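Local coordinates for ribose ABC transporter, substrate binding protein (Conexibacter woesei, PDB 4KQ9) that probably binds a sugar, possibly ribose, as the substrate-binding protein of an ABC transporter, at residues A151-F156 against I161-D166; P275-D280 against G290-R295. The protein carries 1 engineered substitution. One frame throughout, in Å; residues are numbered along the deposited sequence.

Contact 1. Residues A151-F156 against I161-D166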
ATOM      1  N   ALA A 151      -8.822   7.831   9.059  1.00 19.71           N
ATOM      2  CA  ALA A 151      -7.761   8.203   9.949  1.00 20.11           C
ATOM      3  C   ALA A 151      -7.379   9.696   9.766  1.00 22.01           C
ATOM      4  O   ALA A 151      -7.037  10.386  10.749  1.00 22.16           O
ATOM      5  CB  ALA A 151      -6.547   7.301   9.726  1.00 18.89           C
ATOM      6  N   ALA A 152      -7.407  10.189   8.509  1.00 19.33           N
ATOM      7  CA  ALA A 152      -6.968  11.530   8.237  1.00 16.99           C
ATOM      8  C   ALA A 152      -7.991  12.554   8.734  1.00 17.55           C
ATOM      9  O   ALA A 152      -7.614  13.582   9.289  1.00 16.59           O
ATOM     10  CB  ALA A 152      -6.679  11.739   6.738  1.00 18.61           C
ATOM     11  N   ARG A 153      -9.258  12.268   8.546  1.00 17.43           N
ATOM     12  CA  ARG A 153     -10.286  13.165   9.037  1.00 20.88           C
ATOM     13  C   ARG A 153     -10.184  13.354  10.576  1.00 23.88           C
ATOM     14  O   ARG A 153     -10.400  14.488  11.100  1.00 18.87           O
ATOM     15  CB  ARG A 153     -11.657  12.623   8.685  1.00 21.79           C
ATOM     16  CG  ARG A 153     -11.949  12.614   7.212  1.00 20.92           C
ATOM     17  CD  ARG A 153     -13.288  12.030   6.908  1.00 20.67           C
ATOM     18  NE  ARG A 153     -13.428  11.913   5.449  1.00 19.92           N
ATOM     19  CZ  ARG A 153     -13.448  10.759   4.795  1.00 19.94           C
ATOM     20  NH1 ARG A 153     -13.365   9.571   5.471  1.00 21.02           N
ATOM     21  NH2 ARG A 153     -13.550  10.781   3.480  1.00 17.93           N
ATOM     22  N   GLU A 154      -9.875  12.254  11.290  1.00 22.11           N
ATOM     23  CA  GLU A 154      -9.724  12.350  12.735  1.00 24.94           C
ATOM     24  C   GLU A 154      -8.576  13.286  13.131  1.00 23.02           C
ATOM     25  O   GLU A 154      -8.703  14.057  14.101  1.00 20.75           O
ATOM     26  CB  GLU A 154      -9.482  10.968  13.364  1.00 28.52           C
ATOM     27  CG  GLU A 154     -10.723  10.081  13.424  1.00 32.90           C
ATOM     28  CD  GLU A 154     -10.386   8.621  13.783  1.00 38.23           C
ATOM     29  OE1 GLU A 154      -9.286   8.365  14.324  1.00 37.06           O
ATOM     30  OE2 GLU A 154     -11.219   7.717  13.521  1.00 40.35           O
ATOM     31  N   VAL A 155      -7.452  13.220  12.417  1.00 19.24           N
ATOM     32  CA  VAL A 155      -6.346  14.111  12.684  1.00 21.34           C
ATOM     33  C   VAL A 155      -6.801  15.544  12.401  1.00 23.74           C
ATOM     34  O   VAL A 155      -6.556  16.394  13.235  1.00 23.16           O
ATOM     35  CB  VAL A 155      -5.073  13.769  11.927  1.00 21.40           C
ATOM     36  CG1 VAL A 155      -4.018  14.833  12.071  1.00 23.95           C
ATOM     37  CG2 VAL A 155      -4.503  12.440  12.414  1.00 22.79           C
ATOM     38  N   PHE A 156      -7.478  15.806  11.263  1.00 22.57           N
ATOM     39  CA  PHE A 156      -7.800  17.184  10.929  1.00 21.48           C
ATOM     40  C   PHE A 156      -8.751  17.790  12.012  1.00 23.86           C
ATOM     41  O   PHE A 156      -8.602  18.958  12.422  1.00 22.78           O
ATOM     42  CB  PHE A 156      -8.399  17.289   9.490  1.00 21.57           C
ATOM     43  CG  PHE A 156      -7.398  16.949   8.377  1.00 17.88           C
ATOM     44  CD1 PHE A 156      -6.108  17.449   8.413  1.00 20.36           C
ATOM     45  CD2 PHE A 156      -7.764  16.138   7.336  1.00 17.59           C
ATOM     46  CE1 PHE A 156      -5.190  17.165   7.405  1.00 18.21           C
ATOM     47  CE2 PHE A 156      -6.865  15.842   6.310  1.00 16.83           C
ATOM     48  CZ  PHE A 156      -5.593  16.353   6.341  1.00 17.48           C
ATOM     49  N   ILE A 161      -8.383  21.717  11.720  1.00 29.45           N
ATOM     50  CA  ILE A 161      -8.198  22.010  10.309  1.00 28.10           C
ATOM     51  C   ILE A 161      -9.494  21.707   9.589  1.00 26.61           C
ATOM     52  O   ILE A 161      -9.975  20.583   9.593  1.00 25.60           O
ATOM     53  CB  ILE A 161      -7.018  21.172   9.762  1.00 26.61           C
ATOM     54  CG1 ILE A 161      -5.742  21.665  10.467  1.00 28.17           C
ATOM     55  CG2 ILE A 161      -6.844  21.385   8.253  1.00 24.67           C
ATOM     56  CD1 ILE A 161      -4.623  20.689  10.464  1.00 29.52           C
ATOM     57  N   GLU A 162     -10.057  22.743   8.967  1.00 24.35           N
ATOM     58  CA  GLU A 162     -11.303  22.638   8.263  1.00 21.25           C
ATOM     59  C   GLU A 162     -11.096  21.957   6.912  1.00 20.25           C
ATOM     60  O   GLU A 162     -10.239  22.368   6.143  1.00 19.44           O
ATOM     61  CB  GLU A 162     -11.832  24.039   7.963  1.00 22.85           C
ATOM     62  CG  GLU A 162     -13.119  24.010   7.184  1.00 25.67           C
ATOM     63  CD  GLU A 162     -13.719  25.397   6.887  1.00 29.79           C
ATOM     64  OE1 GLU A 162     -13.071  26.462   7.066  1.00 31.93           O
ATOM     65  OE2 GLU A 162     -14.844  25.386   6.409  1.00 31.69           O
ATOM     66  N   ILE A 163     -11.928  20.975   6.622  1.00 20.86           N
ATOM     67  CA  ILE A 163     -11.860  20.253   5.336  1.00 21.23           C
ATOM     68  C   ILE A 163     -12.918  20.833   4.471  1.00 18.83           C
ATOM     69  O   ILE A 163     -14.079  20.705   4.805  1.00 21.59           O
ATOM     70  CB  ILE A 163     -12.201  18.782   5.531  1.00 19.50           C
ATOM     71  CG1 ILE A 163     -11.201  18.213   6.491  1.00 20.12           C
ATOM     72  CG2 ILE A 163     -12.278  18.054   4.191  1.00 19.90           C
ATOM     73  CD1 ILE A 163     -11.619  16.843   6.977  1.00 23.03           C
ATOM     74  N   VAL A 164     -12.536  21.466   3.372  1.00 16.41           N
ATOM     75  CA  VAL A 164     -13.475  22.236   2.553  1.00 16.69           C
ATOM     76  C   VAL A 164     -14.081  21.474   1.419  1.00 16.87           C
ATOM     77  O   VAL A 164     -15.087  21.897   0.897  1.00 16.20           O
ATOM     78  CB  VAL A 164     -12.870  23.526   1.981  1.00 18.35           C
ATOM     79  CG1 VAL A 164     -12.665  24.526   3.111  1.00 19.74           C
ATOM     80  CG2 VAL A 164     -11.555  23.288   1.269  1.00 18.22           C
ATOM     81  N   ASP A 165     -13.441  20.370   1.000  1.00 15.26           N
ATOM     82  CA  ASP A 165     -13.962  19.512  -0.043  1.00 16.56           C
ATOM     83  C   ASP A 165     -13.366  18.131   0.272  1.00 17.07           C
ATOM     84  O   ASP A 165     -12.239  18.006   0.705  1.00 15.43           O
ATOM     85  CB  ASP A 165     -13.523  20.009  -1.437  1.00 19.15           C
ATOM     86  CG  ASP A 165     -14.680  20.561  -2.312  1.00 25.63           C
ATOM     87  OD1 ASP A 165     -15.903  20.179  -2.169  1.00 29.41           O
ATOM     88  OD2 ASP A 165     -14.368  21.419  -3.176  1.00 26.93           O
ATOM     89  N   ASP A 166     -14.176  17.114   0.112  1.00 19.06           N
ATOM     90  CA  ASP A 166     -13.829  15.782   0.516  1.00 20.27           C
ATOM     91  C   ASP A 166     -14.557  14.950  -0.478  1.00 19.32           C
ATOM     92  O   ASP A 166     -15.698  14.611  -0.177  1.00 18.72           O
ATOM     93  CB  ASP A 166     -14.368  15.522   1.952  1.00 20.33           C
ATOM     94  CG  ASP A 166     -14.039  14.104   2.493  1.00 22.81           C
ATOM     95  OD1 ASP A 166     -13.549  13.246   1.716  1.00 26.39           O
ATOM     96  OD2 ASP A 166     -14.214  13.864   3.713  1.00 22.32           O
TER
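Arg153 and Asp166 meet side-on: the guanidinium offers the edge that carries NE and NH2, and the carboxylate faces it with both oxygens. NE of Arg153 bonds to OD2 of Asp166 at 2.7 Å, and NH2 of Arg153 reaches OD1 of Asp166 at 3.0 Å, nearly straight at 169°. Both oxygens use their syn lone pairs, and the two planes lie only 24° apart, which is the geometry of a bidentate salt bridge. A further bond from NH2 to OD2 is weak. The arginine chain runs extended from CG to NE, carrying the charged group from the helix to Asp166. The aspartate holds its CG anti to its own backbone N (chi1 -180°), which brings the carboxylate toward the helix, where both oxygens meet the guanidinium edge. Further bonds fix the guanidinium: NH1 pairs with Glu150 and NH2 also meets the hydroxyl of Tyr168.

Nearer the C-terminal end of the helix segment, the contact turns apolar. Helix 143-159 and strand 162-167 are the second and third elements of a right-handed beta-alpha-beta crossover that starts with strand 132-136, part of the Rossmann-like lobe of a periplasmic binding protein. The axes of 151-156 and 162-166 approach to 9.3 Å, and the ring of buried Phe156 meets both Ile161 and Ile163. The side chains of Ile163 and Phe156 cross at about a right angle, with CD1 of Ile163 lying 3.9 Å from CD2 of Phe156. From the other ortho position, CD1 of Phe156 meets CG2 of Ile161 at 4.0 Å; both methyls come obliquely to the ring. Ala120 of helix 112-126 also touches Phe156. The backbone closes the connection after the helix, where Ile161 N donates to Phe156 O at 2.9 Å.

Contact 2. Residues P275-D280 against G290-R295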
ATOM      1  N   PRO A 275       6.425  -1.934   7.937  1.00 11.94           N
ATOM      2  CA  PRO A 275       6.917  -0.579   7.997  1.00 12.69           C
ATOM      3  C   PRO A 275       6.477   0.271   6.805  1.00 11.23           C
ATOM      4  O   PRO A 275       6.259  -0.215   5.721  1.00 10.79           O
ATOM      5  CB  PRO A 275       8.435  -0.720   8.020  1.00 13.54           C
ATOM      6  CG  PRO A 275       8.761  -2.112   8.028  1.00 13.07           C
ATOM      7  CD  PRO A 275       7.502  -2.903   7.824  1.00 12.11           C
ATOM      8  N   VAL A 276       6.220   1.532   7.089  1.00 11.62           N
ATOM      9  CA  VAL A 276       6.036   2.556   6.056  1.00 11.66           C
ATOM     10  C   VAL A 276       7.042   3.677   6.344  1.00 12.13           C
ATOM     11  O   VAL A 276       7.448   3.832   7.512  1.00 11.99           O
ATOM     12  CB  VAL A 276       4.606   3.113   6.041  1.00 12.32           C
ATOM     13  CG1 VAL A 276       3.582   2.037   5.836  1.00 12.77           C
ATOM     14  CG2 VAL A 276       4.255   3.965   7.269  1.00 14.61           C
ATOM     15  N   ILE A 277       7.459   4.387   5.299  1.00 11.69           N
ATOM     16  CA  ILE A 277       8.446   5.439   5.373  1.00 12.59           C
ATOM     17  C   ILE A 277       7.926   6.684   4.651  1.00 13.98           C
ATOM     18  O   ILE A 277       7.554   6.585   3.491  1.00 12.48           O
ATOM     19  CB  ILE A 277       9.792   5.050   4.765  1.00 12.90           C
ATOM     20  CG1 ILE A 277      10.419   3.927   5.575  1.00 13.91           C
ATOM     21  CG2 ILE A 277      10.738   6.217   4.865  1.00 13.96           C
ATOM     22  CD1 ILE A 277      11.760   3.432   5.132  1.00 14.16           C
ATOM     23  N   GLU A 278       7.863   7.796   5.355  1.00 15.93           N
ATOM     24  CA  GLU A 278       7.513   9.127   4.809  1.00 20.41           C
ATOM     25  C   GLU A 278       8.716   9.807   4.175  1.00 20.40           C
ATOM     26  O   GLU A 278       9.845   9.812   4.756  1.00 18.31           O
ATOM     27  CB  GLU A 278       7.117  10.077   5.945  1.00 27.52           C
ATOM     28  CG  GLU A 278       5.995   9.607   6.799  1.00 35.89           C
ATOM     29  CD  GLU A 278       5.794  10.479   8.054  1.00 45.20           C
ATOM     30  OE1 GLU A 278       5.553  11.710   7.945  1.00 51.59           O
ATOM     31  OE2 GLU A 278       5.869   9.920   9.174  1.00 52.76           O
ATOM     32  N   ILE A 279       8.471  10.467   3.043  1.00 17.54           N
ATOM     33  CA  ILE A 279       9.499  11.087   2.257  1.00 19.20           C
ATOM     34  C   ILE A 279       9.006  12.495   2.000  1.00 18.29           C
ATOM     35  O   ILE A 279       7.956  12.622   1.387  1.00 12.76           O
ATOM     36  CB  ILE A 279       9.608  10.352   0.919  1.00 24.25           C
ATOM     37  CG1 ILE A 279       9.780   8.861   1.150  1.00 29.91           C
ATOM     38  CG2 ILE A 279      10.751  10.904   0.095  1.00 26.58           C
ATOM     39  CD1 ILE A 279      10.175   8.155  -0.093  1.00 33.95           C
ATOM     40  N   ASP A 280       9.705  13.535   2.486  1.00 16.92           N
ATOM     41  CA  ASP A 280       9.306  14.909   2.228  1.00 20.08           C
ATOM     42  C   ASP A 280      10.443  15.693   1.603  1.00 18.43           C
ATOM     43  O   ASP A 280      11.565  15.193   1.460  1.00 17.53           O
ATOM     44  CB  ASP A 280       8.650  15.565   3.439  1.00 23.33           C
ATOM     45  CG  ASP A 280       9.661  15.913   4.561  1.00 33.09           C
ATOM     46  OD1 ASP A 280      10.632  16.637   4.277  1.00 42.22           O
ATOM     47  OD2 ASP A 280       9.458  15.469   5.709  1.00 36.51           O
ATOM     48  N   GLY A 290      19.736   6.113   3.466  1.00 23.55           N
ATOM     49  CA  GLY A 290      19.777   5.322   4.688  1.00 22.17           C
ATOM     50  C   GLY A 290      19.461   3.824   4.581  1.00 21.66           C
ATOM     51  O   GLY A 290      18.920   3.273   3.587  1.00 18.60           O
ATOM     52  N   ALA A 291      19.762   3.161   5.677  1.00 20.91           N
ATOM     53  CA  ALA A 291      19.617   1.718   5.757  1.00 19.10           C
ATOM     54  C   ALA A 291      18.173   1.312   5.850  1.00 16.76           C
ATOM     55  O   ALA A 291      17.799   0.283   5.325  1.00 16.77           O
ATOM     56  CB  ALA A 291      20.393   1.210   6.961  1.00 21.40           C
ATOM     57  N   ALA A 292      17.333   2.103   6.517  1.00 17.68           N
ATOM     58  CA  ALA A 292      15.910   1.727   6.618  1.00 16.32           C
ATOM     59  C   ALA A 292      15.274   1.767   5.254  1.00 15.48           C
ATOM     60  O   ALA A 292      14.516   0.844   4.893  1.00 16.01           O
ATOM     61  CB  ALA A 292      15.170   2.622   7.525  1.00 16.20           C
ATOM     62  N   TRP A 293      15.620   2.778   4.473  1.00 16.25           N
ATOM     63  CA  TRP A 293      15.152   2.832   3.062  1.00 16.90           C
ATOM     64  C   TRP A 293      15.654   1.672   2.262  1.00 18.83           C
ATOM     65  O   TRP A 293      14.918   1.113   1.418  1.00 15.47           O
ATOM     66  CB  TRP A 293      15.501   4.135   2.370  1.00 19.20           C
ATOM     67  CG  TRP A 293      15.031   4.232   0.981  1.00 20.47           C
ATOM     68  CD1 TRP A 293      15.721   3.954  -0.148  1.00 24.46           C
ATOM     69  CD2 TRP A 293      13.716   4.591   0.567  1.00 24.22           C
ATOM     70  NE1 TRP A 293      14.923   4.141  -1.268  1.00 24.45           N
ATOM     71  CE2 TRP A 293      13.677   4.513  -0.844  1.00 25.92           C
ATOM     72  CE3 TRP A 293      12.570   4.980   1.258  1.00 24.44           C
ATOM     73  CZ2 TRP A 293      12.536   4.857  -1.585  1.00 28.41           C
ATOM     74  CZ3 TRP A 293      11.448   5.286   0.535  1.00 30.46           C
ATOM     75  CH2 TRP A 293      11.439   5.224  -0.882  1.00 26.32           C
ATOM     76  N   GLU A 294      16.898   1.270   2.464  1.00 18.57           N
ATOM     77  CA  GLU A 294      17.353   0.128   1.688  1.00 20.15           C
ATOM     78  C   GLU A 294      16.625  -1.199   2.042  1.00 18.68           C
ATOM     79  O   GLU A 294      16.388  -2.017   1.166  1.00 17.64           O
ATOM     80  CB  GLU A 294      18.872  -0.106   1.879  1.00 26.88           C
ATOM     81  CG  GLU A 294      19.287  -1.301   1.009  1.00 34.19           C
ATOM     82  CD  GLU A 294      20.740  -1.695   1.101  1.00 44.48           C
ATOM     83  OE1 GLU A 294      21.357  -1.428   2.151  1.00 52.19           O
ATOM     84  OE2 GLU A 294      21.239  -2.314   0.131  1.00 56.16           O
ATOM     85  N   ARG A 295      16.336  -1.439   3.330  1.00 18.79           N
ATOM     86  CA  ARG A 295      15.505  -2.582   3.675  0.50 18.36           C
ATOM     87  C   ARG A 295      14.090  -2.439   3.117  1.00 17.43           C
ATOM     88  O   ARG A 295      13.459  -3.432   2.745  1.00 17.23           O
ATOM     89  CB  ARG A 295      15.474  -2.794   5.189  0.50 18.06           C
ATOM     90  CG  ARG A 295      16.825  -3.168   5.771  0.50 18.43           C
ATOM     91  CD  ARG A 295      16.738  -3.565   7.275  0.50 18.12           C
ATOM     92  NE  ARG A 295      16.354  -2.412   8.084  0.50 17.27           N
ATOM     93  CZ  ARG A 295      17.215  -1.610   8.710  0.50 17.11           C
ATOM     94  NH1 ARG A 295      18.507  -1.866   8.654  0.50 17.33           N
ATOM     95  NH2 ARG A 295      16.785  -0.546   9.378  0.50 15.47           N
TER
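Ile279 sends its CD1 methyl against the benzo end of the Trp293 indole, 3.2 Å from CZ3 of Trp293 and 3.3 Å from CH2 of the same ring. Both separations are shorter than normal packing and may reflect a model inaccuracy; that this is the tight part of the contact rests on the burial of Ile279 and Trp293. The two side chains cross at about a right angle, and the methyl comes obliquely to the ring. Trp293 reaches the strand because its CG lies anti to the backbone N (chi1 -179°), which swings the indole off the helix toward Ile279. Met288 of helix 284-289 also packs on the indole.

Ile277 makes the looser part. Its CG2 lies at the indole edge, near the ring plane and 4.2 Å from CE3 of Trp293, while its CD1 rests 3.8 Å from the carbonyl O of Ala292. The same methyl lies 4.2 Å from CB of exposed Ala292. No hydrogen bond joins the segments. Ile277 and Ile279 thus present one apolar face of the antiparallel ribbon of 241-244 and 277-280 to the C-terminal helix, which the disulfide Cys246-Cys296 ties to the chain just beyond strand 241-244.

In the fold
Contact 1 lies toward the surface, its centre about 21 Å from the centre of the chain, yet it encloses a buried phenylalanine; contact 2 is partly buried, its centre nearer, at about 14 Å from that of the chain. Their centres are 26 Å apart and their nearest atoms about 11 Å, so they do not touch. Both pair a helix with a strand, but contact 1 joins consecutive elements of a parallel crossover, whereas contact 2 sets the C-terminal helix on a small antiparallel ribbon. The chemistry differs accordingly: contact 1 combines a salt bridge and a backbone bond with apolar packing, contact 2 is wholly van der Waals. Helix 112-126 lies beside both, touching Phe156 and Val276.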